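Long-range contacts in muconate lactonizing enzyme (PDB 3I4K), which belongs to the enolase superfamily, pairing an N-terminal capping domain with a TIM-barrel-like C-terminal domain that holds a magnesium ion: residues L43-I48 with A119-V124; T339-E344 with L360-D365; T209-L214 with R238-R243; R22-A27 with K169-A174. All coordinates share one frame; numbering follows the deposited sequence.

Contact 1: residues L43-I48 with A119-V124; sequences LENGVI and ARSLNV
N45 and S121 meet because both first torsions turn their polar ends into the gap between hairpin and helix: N45 holds CG between its own backbone N and carbonyl carbon (chi1 54°), and S121 carries OG opposite its carbonyl carbon (chi1 -73°). As a result N45 OD1 stands 3.0 Å from S121 OG. The hydroxyl is hydrogen-bonded to A117 O, one turn back in the helix, so N45 OD1 is a competing acceptor and its bond is not settled. The far side of the N45 amide is modelled too tightly, so its exact rotation is doubtful. L43 adds its CD1 methyl, 3.3 Å from S121 OG, so the hydroxyl is partly wrapped by hydrocarbon. V47 lays CG2 3.8 Å from R120 CB, the two side chains crossing at a slant. Beyond that point R120 passes I48 O with CD at 4.1 Å, and its NE is taken by a salt bridge to D116. The turn itself closes with G46 N to L43 O at 2.7 Å and L43 N to V47 O at 2.9 Å, G46 having positive phi. That pattern defines a type I turn plus G1 bulge, the tip of the hairpin joining strands 30-43 and 48-53, here packed against the end of helix 104-121, which terminates in a Schellman motif at N123.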
loop_
_atom_site.group_PDB
_atom_site.type_symbol
_atom_site.label_atom_id
_atom_site.label_comp_id
_atom_site.label_asym_id
_atom_site.label_seq_id
_atom_site.Cartn_x
_atom_site.Cartn_y
_atom_site.Cartn_z
ATOM N N LEU A 43 14.134 12.551 -18.594
ATOM C CA LEU A 43 14.734 13.277 -17.486
ATOM C C LEU A 43 15.973 14.077 -17.881
ATOM O O LEU A 43 16.738 13.678 -18.761
ATOM C CB LEU A 43 15.095 12.305 -16.359
ATOM C CG LEU A 43 13.966 11.500 -15.709
ATOM C CD1 LEU A 43 14.535 10.666 -14.573
ATOM C CD2 LEU A 43 12.892 12.440 -15.185
ATOM N N GLU A 44 16.154 15.209 -17.207
ATOM C CA GLU A 44 17.279 16.107 -17.430
ATOM C C GLU A 44 18.602 15.364 -17.602
ATOM O O GLU A 44 19.414 15.726 -18.450
ATOM C CB GLU A 44 17.384 17.084 -16.255
ATOM C CG GLU A 44 18.547 18.045 -16.336
ATOM C CD GLU A 44 18.544 18.817 -17.630
ATOM O OE1 GLU A 44 17.505 19.436 -17.942
ATOM O OE2 GLU A 44 19.578 18.804 -18.335
ATOM N N ASN A 45 18.812 14.326 -16.797
ATOM C CA ASN A 45 20.037 13.536 -16.853
ATOM C C ASN A 45 20.086 12.584 -18.043
ATOM O O ASN A 45 20.867 11.635 -18.054
ATOM C CB ASN A 45 20.205 12.739 -15.555
ATOM C CG ASN A 45 18.990 11.885 -15.235
ATOM O OD1 ASN A 45 18.980 11.136 -14.261
ATOM N ND2 ASN A 45 17.957 12.002 -16.059
ATOM N N GLY A 46 19.238 12.829 -19.037
ATOM C CA GLY A 46 19.225 11.990 -20.223
ATOM C C GLY A 46 18.499 10.658 -20.149
ATOM O O GLY A 46 18.228 10.049 -21.186
ATOM N N VAL A 47 18.186 10.185 -18.946
ATOM C CA VAL A 47 17.489 8.906 -18.817
ATOM C C VAL A 47 16.054 8.992 -19.336
ATOM O O VAL A 47 15.400 10.031 -19.215
ATOM C CB VAL A 47 17.467 8.422 -17.353
ATOM C CG1 VAL A 47 16.885 9.491 -16.470
ATOM C CG2 VAL A 47 16.642 7.146 -17.234
ATOM N N ILE A 48 15.579 7.896 -19.922
ATOM C CA ILE A 48 14.222 7.828 -20.464
ATOM C C ILE A 48 13.448 6.642 -19.877
ATOM O O ILE A 48 13.868 5.489 -20.014
ATOM C CB ILE A 48 14.251 7.681 -22.005
ATOM C CG1 ILE A 48 15.076 8.812 -22.623
ATOM C CG2 ILE A 48 12.836 7.719 -22.566
ATOM C CD1 ILE A 48 15.172 8.739 -24.139
ATOM N N ALA A 119 13.954 4.551 -11.306
ATOM C CA ALA A 119 14.711 3.353 -10.965
ATOM C C ALA A 119 16.012 3.258 -11.772
ATOM O O ALA A 119 17.033 2.791 -11.265
ATOM C CB ALA A 119 13.858 2.112 -11.189
ATOM N N ARG A 120 15.974 3.684 -13.031
ATOM C CA ARG A 120 17.174 3.646 -13.866
ATOM C C ARG A 120 18.148 4.729 -13.407
ATOM O O ARG A 120 19.362 4.508 -13.369
ATOM C CB ARG A 120 16.811 3.836 -15.344
ATOM C CG ARG A 120 16.182 2.596 -15.978
ATOM C CD ARG A 120 15.713 2.863 -17.399
ATOM N NE ARG A 120 15.091 1.687 -17.998
ATOM C CZ ARG A 120 15.757 0.607 -18.393
ATOM N NH1 ARG A 120 17.077 0.555 -18.259
ATOM N NH2 ARG A 120 15.103 -0.430 -18.897
ATOM N N SER A 121 17.609 5.893 -13.046
ATOM C CA SER A 121 18.426 7.001 -12.572
ATOM C C SER A 121 19.160 6.632 -11.290
ATOM O O SER A 121 20.262 7.122 -11.037
ATOM C CB SER A 121 17.565 8.239 -12.305
ATOM O OG SER A 121 17.126 8.847 -13.506
ATOM N N LEU A 122 18.547 5.775 -10.477
ATOM C CA LEU A 122 19.151 5.353 -9.215
ATOM C C LEU A 122 19.919 4.061 -9.434
ATOM O O LEU A 122 20.571 3.537 -8.526
ATOM C CB LEU A 122 18.070 5.127 -8.158
ATOM C CG LEU A 122 17.097 6.265 -7.841
ATOM C CD1 LEU A 122 16.099 5.772 -6.789
ATOM C CD2 LEU A 122 17.845 7.497 -7.336
ATOM N N ASN A 123 19.821 3.554 -10.657
ATOM C CA ASN A 123 20.481 2.322 -11.059
ATOM C C ASN A 123 20.002 1.098 -10.278
ATOM O O ASN A 123 20.802 0.325 -9.739
ATOM C CB ASN A 123 22.004 2.473 -10.938
ATOM C CG ASN A 123 22.751 1.379 -11.677
ATOM O OD1 ASN A 123 22.555 1.177 -12.880
ATOM N ND2 ASN A 123 23.612 0.661 -10.963
ATOM N N VAL A 124 18.683 0.919 -10.236
ATOM C CA VAL A 124 18.077 -0.215 -9.546
ATOM C C VAL A 124 16.848 -0.690 -10.314
ATOM O O VAL A 124 16.340 0.020 -11.180
ATOM C CB VAL A 124 17.615 0.176 -8.124
ATOM C CG1 VAL A 124 18.796 0.605 -7.287
ATOM C CG2 VAL A 124 16.584 1.295 -8.207
#

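Contact 2: residues T339-E344 with L360-D365; sequences TYIVQE and LGVDVD
Q343 and D363 bring two flat groups together, an amide and a carboxylate whose planes differ by 6°. They are not coplanar: D363 OD1 is displaced from the amide plane and lies close to both Q343 OE1 and NE2. Its bond from Q343 NE2, at 2.6 Å, is bent and weak, while its proximity to OE1 sets two acceptors against each other. The sounder link uses OE1 itself, which takes the backbone N of D363 at 3.0 Å. This N-H lies in the amide carbonyl plane on a lone pair, and the bond is nearly straight (169°). A bend at chi2 of Q343 curls the amide back over the 360-365 segment to make this possible. Both segments are loops in the C-terminal part of the chain, and Y340 ties them to the capping domain: its ring packs on I36 and L38 and its hydroxyl bonds to E52. In the enolase superfamily that domain is commonly completed by C-terminal segments, with which this agrees. At the same residue, Y340 O receives D365 N at 2.9 Å, the donor standing 60° above the carbonyl plane, and V364 CA adds a CH...O contact at 3.4 Å. V342 CG2 reaches D365 CB at 3.9 Å, and I341 CD1 meets V364 CG1 at the same separation. D365 is the N-cap of helix 366-372, its OD1 accepting from K368 N.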
loop_
_atom_site.group_PDB
_atom_site.type_symbol
_atom_site.label_atom_id
_atom_site.label_comp_id
_atom_site.label_asym_id
_atom_site.label_seq_id
_atom_site.Cartn_x
_atom_site.Cartn_y
_atom_site.Cartn_z
ATOM N N THR A 339 8.178 -8.002 -31.198
ATOM C CA THR A 339 8.352 -7.147 -30.033
ATOM C C THR A 339 9.118 -5.859 -30.338
ATOM O O THR A 339 9.327 -5.508 -31.499
ATOM C CB THR A 339 9.061 -7.924 -28.890
ATOM O OG1 THR A 339 9.479 -7.011 -27.868
ATOM C CG2 THR A 339 10.260 -8.682 -29.417
ATOM N N TYR A 340 9.507 -5.146 -29.287
ATOM C CA TYR A 340 10.263 -3.906 -29.410
ATOM C C TYR A 340 10.978 -3.683 -28.090
ATOM O O TYR A 340 11.107 -2.552 -27.619
ATOM C CB TYR A 340 9.332 -2.725 -29.696
ATOM C CG TYR A 340 8.224 -2.542 -28.684
ATOM C CD1 TYR A 340 7.190 -3.470 -28.581
ATOM C CD2 TYR A 340 8.207 -1.440 -27.828
ATOM C CE1 TYR A 340 6.167 -3.307 -27.654
ATOM C CE2 TYR A 340 7.187 -1.270 -26.894
ATOM C CZ TYR A 340 6.172 -2.209 -26.816
ATOM O OH TYR A 340 5.160 -2.059 -25.900
ATOM N N ILE A 341 11.466 -4.772 -27.508
ATOM C CA ILE A 341 12.123 -4.694 -26.219
ATOM C C ILE A 341 13.581 -5.167 -26.138
ATOM O O ILE A 341 14.150 -5.246 -25.047
ATOM C CB ILE A 341 11.257 -5.440 -25.165
ATOM C CG1 ILE A 341 11.234 -4.635 -23.873
ATOM C CG2 ILE A 341 11.765 -6.854 -24.939
ATOM C CD1 ILE A 341 10.719 -3.222 -24.054
ATOM N N VAL A 342 14.192 -5.470 -27.279
ATOM C CA VAL A 342 15.589 -5.920 -27.300
ATOM C C VAL A 342 15.778 -7.304 -26.672
ATOM O O VAL A 342 16.025 -8.281 -27.381
ATOM C CB VAL A 342 16.515 -4.915 -26.567
ATOM C CG1 VAL A 342 17.942 -5.437 -26.549
ATOM C CG2 VAL A 342 16.459 -3.562 -27.251
ATOM N N GLN A 343 15.674 -7.388 -25.348
ATOM C CA GLN A 343 15.830 -8.668 -24.661
ATOM C C GLN A 343 14.585 -9.521 -24.825
ATOM O O GLN A 343 13.560 -9.054 -25.318
ATOM C CB GLN A 343 16.088 -8.461 -23.167
ATOM C CG GLN A 343 17.318 -7.640 -22.857
ATOM C CD GLN A 343 16.982 -6.225 -22.444
ATOM O OE1 GLN A 343 16.228 -5.525 -23.124
ATOM N NE2 GLN A 343 17.544 -5.793 -21.321
ATOM N N GLU A 344 14.683 -10.776 -24.411
ATOM C CA GLU A 344 13.558 -11.693 -24.488
ATOM C C GLU A 344 13.232 -12.198 -23.088
ATOM O O GLU A 344 14.117 -12.315 -22.241
ATOM C CB GLU A 344 13.892 -12.874 -25.396
ATOM C CG GLU A 344 14.199 -12.476 -26.824
ATOM C CD GLU A 344 14.417 -13.673 -27.726
ATOM O OE1 GLU A 344 14.646 -13.465 -28.938
ATOM O OE2 GLU A 344 14.360 -14.820 -27.227
ATOM N N LEU A 360 12.623 -1.364 -15.668
ATOM C CA LEU A 360 11.742 -2.522 -15.772
ATOM C C LEU A 360 12.538 -3.804 -15.977
ATOM O O LEU A 360 11.997 -4.903 -15.858
ATOM C CB LEU A 360 10.745 -2.364 -16.928
ATOM C CG LEU A 360 9.530 -1.440 -16.801
ATOM C CD1 LEU A 360 9.010 -1.456 -15.374
ATOM C CD2 LEU A 360 9.904 -0.042 -17.200
ATOM N N GLY A 361 13.825 -3.657 -16.278
ATOM C CA GLY A 361 14.669 -4.819 -16.507
ATOM C C GLY A 361 14.668 -5.173 -17.980
ATOM O O GLY A 361 15.068 -6.270 -18.382
ATOM N N VAL A 362 14.204 -4.237 -18.796
ATOM C CA VAL A 362 14.153 -4.457 -20.229
ATOM C C VAL A 362 14.189 -3.113 -20.953
ATOM O O VAL A 362 13.523 -2.160 -20.547
ATOM C CB VAL A 362 12.893 -5.261 -20.604
ATOM C CG1 VAL A 362 11.681 -4.351 -20.704
ATOM C CG2 VAL A 362 13.142 -6.019 -21.877
ATOM N N ASP A 363 14.985 -3.034 -22.016
ATOM C CA ASP A 363 15.125 -1.793 -22.773
ATOM C C ASP A 363 14.348 -1.838 -24.077
ATOM O O ASP A 363 14.143 -2.904 -24.644
ATOM C CB ASP A 363 16.599 -1.526 -23.073
ATOM C CG ASP A 363 17.522 -2.152 -22.050
ATOM O OD1 ASP A 363 17.799 -3.366 -22.163
ATOM O OD2 ASP A 363 17.956 -1.434 -21.127
ATOM N N VAL A 364 13.927 -0.675 -24.556
ATOM C CA VAL A 364 13.163 -0.612 -25.793
ATOM C C VAL A 364 14.070 -0.567 -27.013
ATOM O O VAL A 364 15.208 -0.107 -26.933
ATOM C CB VAL A 364 12.255 0.631 -25.821
ATOM C CG1 VAL A 364 11.312 0.616 -24.626
ATOM C CG2 VAL A 364 13.100 1.886 -25.808
ATOM N N ASP A 365 13.559 -1.063 -28.135
ATOM C CA ASP A 365 14.287 -1.062 -29.399
ATOM C C ASP A 365 13.635 0.026 -30.241
ATOM O O ASP A 365 12.658 -0.228 -30.946
ATOM C CB ASP A 365 14.142 -2.411 -30.107
ATOM C CG ASP A 365 14.820 -2.432 -31.476
ATOM O OD1 ASP A 365 14.635 -1.471 -32.254
ATOM O OD2 ASP A 365 15.525 -3.415 -31.777
#

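Contact 3: residues T209-L214 with R238-R243; sequences TALHYL and REITRR
E239, whose CG lies 4.0 Å from L211 CD2 on the facing helix, has a carboxylate gripped from both ends. R242 holds OE2 side-on with two nitrogens, NE at 2.7 Å and NH2 at 3.0 Å, both arriving nearly along the C-O bond direction. On the other oxygen, R243 NE makes a straight bond to E239 OE1, also 2.7 Å long, on its anti side; the oxygen lies close to the guanidinium plane, and a weak bond from NH2 supplements it. Together E239, R242 and R243 form an intrahelical salt-bridge network. Tethered in this way, the R243 guanidinium presents one face to L211, whose CD1 sits 3.5 Å above that plane, toward its rim; the two side chains cross at about a right angle. R243 is exposed and L211 partly exposed, so this end of the contact faces outward. The other methyl of L211, CD2, turns to I240 and approaches its CG2 to 3.9 Å. Deeper still, L214 CD1 and I240 CD1 are 3.3 Å apart, tighter than normal packing, and I240 has an unusual chi1 of 91°. The axes of the two short segments approach to 9.9 Å, with a signed crossing angle of -24°. They belong to consecutive helices of the barrel's outer layer: L214 and I240 both rest on F225 of the intervening strand 224-226, I240 also touches V248 of strand 247-250, and Y213 faces helix 177-189.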
loop_
_atom_site.group_PDB
_atom_site.type_symbol
_atom_site.label_atom_id
_atom_site.label_comp_id
_atom_site.label_asym_id
_atom_site.label_seq_id
_atom_site.Cartn_x
_atom_site.Cartn_y
_atom_site.Cartn_z
ATOM N N THR A 209 -28.562 -15.589 -17.118
ATOM C CA THR A 209 -27.812 -16.518 -17.954
ATOM C C THR A 209 -26.644 -17.153 -17.204
ATOM O O THR A 209 -26.366 -18.339 -17.371
ATOM C CB THR A 209 -27.268 -15.821 -19.229
ATOM O OG1 THR A 209 -28.363 -15.278 -19.986
ATOM C CG2 THR A 209 -26.518 -16.817 -20.097
ATOM N N ALA A 210 -25.955 -16.370 -16.377
ATOM C CA ALA A 210 -24.823 -16.907 -15.628
ATOM C C ALA A 210 -25.273 -17.955 -14.616
ATOM O O ALA A 210 -24.687 -19.026 -14.523
ATOM C CB ALA A 210 -24.071 -15.777 -14.921
ATOM N N LEU A 211 -26.329 -17.646 -13.876
ATOM C CA LEU A 211 -26.856 -18.552 -12.855
ATOM C C LEU A 211 -27.409 -19.844 -13.442
ATOM O O LEU A 211 -27.433 -20.882 -12.777
ATOM C CB LEU A 211 -27.943 -17.843 -12.044
ATOM C CG LEU A 211 -27.416 -16.651 -11.229
ATOM C CD1 LEU A 211 -28.566 -15.850 -10.658
ATOM C CD2 LEU A 211 -26.501 -17.154 -10.116
ATOM N N HIS A 212 -27.844 -19.787 -14.692
ATOM C CA HIS A 212 -28.390 -20.970 -15.341
ATOM C C HIS A 212 -27.318 -21.912 -15.894
ATOM O O HIS A 212 -27.364 -23.113 -15.658
ATOM C CB HIS A 212 -29.349 -20.543 -16.461
ATOM C CG HIS A 212 -30.022 -21.686 -17.153
ATOM N ND1 HIS A 212 -29.372 -22.494 -18.062
ATOM C CD2 HIS A 212 -31.287 -22.161 -17.063
ATOM C CE1 HIS A 212 -30.208 -23.418 -18.503
ATOM N NE2 HIS A 212 -31.377 -23.238 -17.911
ATOM N N TYR A 213 -26.332 -21.368 -16.597
ATOM C CA TYR A 213 -25.303 -22.207 -17.215
ATOM C C TYR A 213 -24.026 -22.497 -16.428
ATOM O O TYR A 213 -23.482 -23.595 -16.533
ATOM C CB TYR A 213 -24.931 -21.620 -18.579
ATOM C CG TYR A 213 -26.082 -21.614 -19.565
ATOM C CD1 TYR A 213 -26.397 -22.749 -20.316
ATOM C CD2 TYR A 213 -26.878 -20.480 -19.721
ATOM C CE1 TYR A 213 -27.484 -22.751 -21.200
ATOM C CE2 TYR A 213 -27.959 -20.473 -20.596
ATOM C CZ TYR A 213 -28.256 -21.610 -21.331
ATOM O OH TYR A 213 -29.329 -21.584 -22.190
ATOM N N LEU A 214 -23.535 -21.531 -15.653
ATOM C CA LEU A 214 -22.306 -21.756 -14.900
ATOM C C LEU A 214 -22.324 -23.058 -14.099
ATOM O O LEU A 214 -21.290 -23.699 -13.956
ATOM C CB LEU A 214 -21.995 -20.561 -13.988
ATOM C CG LEU A 214 -21.640 -19.247 -14.707
ATOM C CD1 LEU A 214 -21.241 -18.180 -13.685
ATOM C CD2 LEU A 214 -20.499 -19.492 -15.690
ATOM N N ARG A 238 -21.532 -12.811 -5.942
ATOM C CA ARG A 238 -21.668 -13.540 -4.680
ATOM C C ARG A 238 -22.675 -14.677 -4.838
ATOM O O ARG A 238 -22.461 -15.792 -4.357
ATOM C CB ARG A 238 -22.150 -12.588 -3.571
ATOM C CG ARG A 238 -22.587 -13.276 -2.283
ATOM C CD ARG A 238 -21.478 -14.130 -1.711
ATOM N NE ARG A 238 -21.845 -14.743 -0.436
ATOM C CZ ARG A 238 -21.177 -15.755 0.125
ATOM N NH1 ARG A 238 -20.106 -16.268 -0.483
ATOM N NH2 ARG A 238 -21.579 -16.257 1.294
ATOM N N GLU A 239 -23.779 -14.379 -5.514
ATOM C CA GLU A 239 -24.827 -15.363 -5.733
ATOM C C GLU A 239 -24.352 -16.522 -6.616
ATOM O O GLU A 239 -24.712 -17.673 -6.355
ATOM C CB GLU A 239 -26.064 -14.696 -6.357
ATOM C CG GLU A 239 -27.293 -15.610 -6.490
ATOM C CD GLU A 239 -27.770 -16.199 -5.159
ATOM O OE1 GLU A 239 -28.614 -17.122 -5.176
ATOM O OE2 GLU A 239 -27.315 -15.741 -4.090
ATOM N N ILE A 240 -23.535 -16.259 -7.639
ATOM C CA ILE A 240 -23.131 -17.397 -8.459
ATOM C C ILE A 240 -22.287 -18.358 -7.641
ATOM O O ILE A 240 -22.372 -19.567 -7.829
ATOM C CB ILE A 240 -22.355 -17.032 -9.777
ATOM C CG1 ILE A 240 -20.867 -16.994 -9.514
ATOM C CG2 ILE A 240 -22.852 -15.733 -10.394
ATOM C CD1 ILE A 240 -20.089 -17.319 -10.747
ATOM N N THR A 241 -21.486 -17.834 -6.715
ATOM C CA THR A 241 -20.665 -18.702 -5.875
ATOM C C THR A 241 -21.561 -19.468 -4.894
ATOM O O THR A 241 -21.337 -20.653 -4.627
ATOM C CB THR A 241 -19.609 -17.885 -5.101
ATOM O OG1 THR A 241 -18.593 -17.462 -6.018
ATOM C CG2 THR A 241 -18.961 -18.724 -3.981
ATOM N N ARG A 242 -22.571 -18.786 -4.356
ATOM C CA ARG A 242 -23.498 -19.419 -3.429
ATOM C C ARG A 242 -24.137 -20.650 -4.081
ATOM O O ARG A 242 -24.202 -21.717 -3.470
ATOM C CB ARG A 242 -24.602 -18.435 -2.992
ATOM C CG ARG A 242 -24.250 -17.597 -1.759
ATOM C CD ARG A 242 -25.503 -17.099 -1.037
ATOM N NE ARG A 242 -26.107 -15.951 -1.710
ATOM C CZ ARG A 242 -25.880 -14.680 -1.385
ATOM N NH1 ARG A 242 -25.061 -14.378 -0.378
ATOM N NH2 ARG A 242 -26.465 -13.710 -2.076
ATOM N N ARG A 243 -24.584 -20.501 -5.326
ATOM C CA ARG A 243 -25.228 -21.604 -6.032
ATOM C C ARG A 243 -24.308 -22.648 -6.650
ATOM O O ARG A 243 -24.732 -23.779 -6.841
ATOM C CB ARG A 243 -26.161 -21.078 -7.126
ATOM C CG ARG A 243 -27.260 -20.183 -6.605
ATOM C CD ARG A 243 -28.327 -19.944 -7.644
ATOM N NE ARG A 243 -29.112 -18.762 -7.310
ATOM C CZ ARG A 243 -30.052 -18.253 -8.093
ATOM N NH1 ARG A 243 -30.327 -18.836 -9.252
ATOM N NH2 ARG A 243 -30.685 -17.142 -7.736
#

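Contact 4: residues R22-A27 with K169-A174; sequences RPHGFA and KLKMGA. With ACY (acetic acid), chain I.
K171 and F26 run side by side and point the same way, while H24 crosses the lysine at about a right angle. The aliphatic part of K171 follows the ring: CE comes within 3.2 Å of F26 CE1, at a slant that is neither over the face nor at the edge. A bend at the last torsion (chi4 63°) then turns NZ toward the H24 ring, which it meets at the rim near the ring plane, 3.6 Å from NE2. That is too long for a hydrogen bond, and buried NE2 has no partner in the model. Farther along, A27 CB packs 3.6 Å from the carbonyl O of selenomethionine M172, and A174 CA gives A27 O a CH...O contact at 3.4 Å. K169, two residues before K171, bonds through NZ to OXT of an acetic acid, probably from the crystallisation liquor, at 2.8 Å and forms salt bridges with E226, a magnesium ligand, and E329. The Lys-x-Lys pair ending strand 167-171 matches the signature of the muconate lactonizing enzyme subgroup. Chemically, H24 near the end of strand 8-25 and F26 just after it flank K171, about 7 Å from the magnesium, consistent with the N-terminal part fixing this lysine by nonpolar and ring contacts rather than by hydrogen bonding.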
loop_
_atom_site.group_PDB
_atom_site.type_symbol
_atom_site.label_atom_id
_atom_site.label_comp_id
_atom_site.label_asym_id
_atom_site.label_seq_id
_atom_site.Cartn_x
_atom_site.Cartn_y
_atom_site.Cartn_z
ATOM N N ARG A 22 -1.961 -14.962 -33.634
ATOM C CA ARG A 22 -3.259 -15.507 -34.027
ATOM C C ARG A 22 -4.351 -14.510 -33.660
ATOM O O ARG A 22 -4.127 -13.606 -32.858
ATOM C CB ARG A 22 -3.538 -16.821 -33.293
ATOM C CG ARG A 22 -2.510 -17.914 -33.512
ATOM C CD ARG A 22 -2.883 -19.170 -32.729
ATOM N NE ARG A 22 -1.909 -20.250 -32.890
ATOM C CZ ARG A 22 -1.725 -20.947 -34.010
ATOM N NH1 ARG A 22 -2.450 -20.688 -35.092
ATOM N NH2 ARG A 22 -0.815 -21.912 -34.048
ATOM N N PRO A 23 -5.545 -14.652 -34.257
ATOM C CA PRO A 23 -6.649 -13.738 -33.948
ATOM C C PRO A 23 -7.090 -14.000 -32.514
ATOM O O PRO A 23 -7.326 -15.146 -32.139
ATOM C CB PRO A 23 -7.727 -14.144 -34.953
ATOM C CG PRO A 23 -6.932 -14.668 -36.107
ATOM C CD PRO A 23 -5.879 -15.497 -35.416
ATOM N N HIS A 24 -7.194 -12.948 -31.710
ATOM C CA HIS A 24 -7.601 -13.117 -30.316
ATOM C C HIS A 24 -9.037 -12.630 -30.172
ATOM O O HIS A 24 -9.295 -11.430 -30.146
ATOM C CB HIS A 24 -6.659 -12.331 -29.393
ATOM C CG HIS A 24 -6.481 -12.954 -28.046
ATOM N ND1 HIS A 24 -6.069 -14.260 -27.881
ATOM C CD2 HIS A 24 -6.679 -12.462 -26.800
ATOM C CE1 HIS A 24 -6.025 -14.545 -26.591
ATOM N NE2 HIS A 24 -6.390 -13.470 -25.914
ATOM N N GLY A 25 -9.967 -13.572 -30.077
ATOM C CA GLY A 25 -11.368 -13.208 -29.978
ATOM C C GLY A 25 -11.966 -13.110 -28.588
ATOM O O GLY A 25 -11.777 -13.994 -27.743
ATOM N N PHE A 26 -12.706 -12.028 -28.364
ATOM C CA PHE A 26 -13.369 -11.785 -27.091
ATOM C C PHE A 26 -14.873 -11.987 -27.267
ATOM O O PHE A 26 -15.342 -12.413 -28.329
ATOM C CB PHE A 26 -13.105 -10.355 -26.618
ATOM C CG PHE A 26 -11.652 -10.042 -26.389
ATOM C CD1 PHE A 26 -11.063 -10.274 -25.152
ATOM C CD2 PHE A 26 -10.871 -9.507 -27.413
ATOM C CE1 PHE A 26 -9.722 -9.977 -24.932
ATOM C CE2 PHE A 26 -9.528 -9.207 -27.203
ATOM C CZ PHE A 26 -8.955 -9.442 -25.961
ATOM N N ALA A 27 -15.627 -11.654 -26.226
ATOM C CA ALA A 27 -17.073 -11.803 -26.254
ATOM C C ALA A 27 -17.741 -11.058 -27.403
ATOM O O ALA A 27 -18.644 -11.585 -28.046
ATOM C CB ALA A 27 -17.672 -11.340 -24.920
ATOM N N LYS A 169 -6.943 -20.300 -19.071
ATOM C CA LYS A 169 -8.119 -19.442 -18.966
ATOM C C LYS A 169 -8.806 -19.374 -20.338
ATOM O O LYS A 169 -8.175 -19.019 -21.342
ATOM C CB LYS A 169 -7.680 -18.052 -18.512
ATOM C CG LYS A 169 -8.730 -16.966 -18.567
ATOM C CD LYS A 169 -8.089 -15.651 -18.161
ATOM C CE LYS A 169 -8.904 -14.465 -18.592
ATOM N NZ LYS A 169 -8.309 -13.221 -18.039
ATOM N N LEU A 170 -10.092 -19.720 -20.369
ATOM C CA LEU A 170 -10.885 -19.721 -21.600
ATOM C C LEU A 170 -11.877 -18.557 -21.673
ATOM O O LEU A 170 -12.827 -18.487 -20.886
ATOM C CB LEU A 170 -11.668 -21.029 -21.709
ATOM C CG LEU A 170 -10.856 -22.323 -21.675
ATOM C CD1 LEU A 170 -11.769 -23.512 -21.454
ATOM C CD2 LEU A 170 -10.101 -22.454 -22.975
ATOM N N LYS A 171 -11.665 -17.651 -22.622
ATOM C CA LYS A 171 -12.565 -16.520 -22.788
ATOM C C LYS A 171 -13.885 -17.045 -23.364
ATOM O O LYS A 171 -13.890 -18.004 -24.131
ATOM C CB LYS A 171 -11.940 -15.475 -23.727
ATOM C CG LYS A 171 -10.791 -14.667 -23.102
ATOM C CD LYS A 171 -10.014 -13.853 -24.143
ATOM C CE LYS A 171 -9.101 -12.787 -23.516
ATOM N NZ LYS A 171 -7.991 -13.277 -22.644
HETATM N N MSE A 172 -14.995 -16.430 -22.969
HETATM C CA MSE A 172 -16.324 -16.818 -23.435
HETATM C C MSE A 172 -17.131 -15.549 -23.664
HETATM O O MSE A 172 -16.630 -14.448 -23.474
HETATM C CB MSE A 172 -17.061 -17.639 -22.379
HETATM C CG MSE A 172 -16.338 -18.857 -21.852
HETATM SE SE MSE A 172 -17.439 -19.747 -20.500
HETATM C CE MSE A 172 -18.786 -20.527 -21.673
ATOM N N GLY A 173 -18.390 -15.708 -24.052
ATOM C CA GLY A 173 -19.230 -14.539 -24.243
ATOM C C GLY A 173 -19.669 -14.258 -25.658
ATOM O O GLY A 173 -20.472 -13.349 -25.886
ATOM N N ALA A 174 -19.142 -15.022 -26.610
ATOM C CA ALA A 174 -19.505 -14.841 -28.012
ATOM C C ALA A 174 -20.604 -15.820 -28.399
ATOM O O ALA A 174 -20.523 -17.019 -28.104
ATOM C CB ALA A 174 -18.279 -15.040 -28.912
HETATM C C ACY I . -9.161 -9.567 -19.395
HETATM O O ACY I . -10.298 -9.130 -19.330
HETATM O OXT ACY I . -8.727 -10.440 -18.484
HETATM C CH3 ACY I . -8.228 -9.129 -20.495
#

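How the contacts relate
Contact 4 opens first and encloses the longest loop, running from capping strand 8-25 to barrel strand 167-171; contact 1 opens and closes inside it. Contact 3 follows on the barrel's outer helices, and contact 2 comes last, near the C-terminus. Contacts 1 and 2 are neighbours, their centres about 16 Å apart, and R120 bridges them with a long, weak ion pair to D363. Contacts 3 and 4 lie about 21 Å apart between centres, whereas contacts 1 and 3 are about 50 Å apart, on opposite sides of the chain's centre. Contact 4 itself joins the capping and barrel parts, beside the magnesium site; contact 2 lies within the C-terminal part and borders the N-terminal domain through Y340.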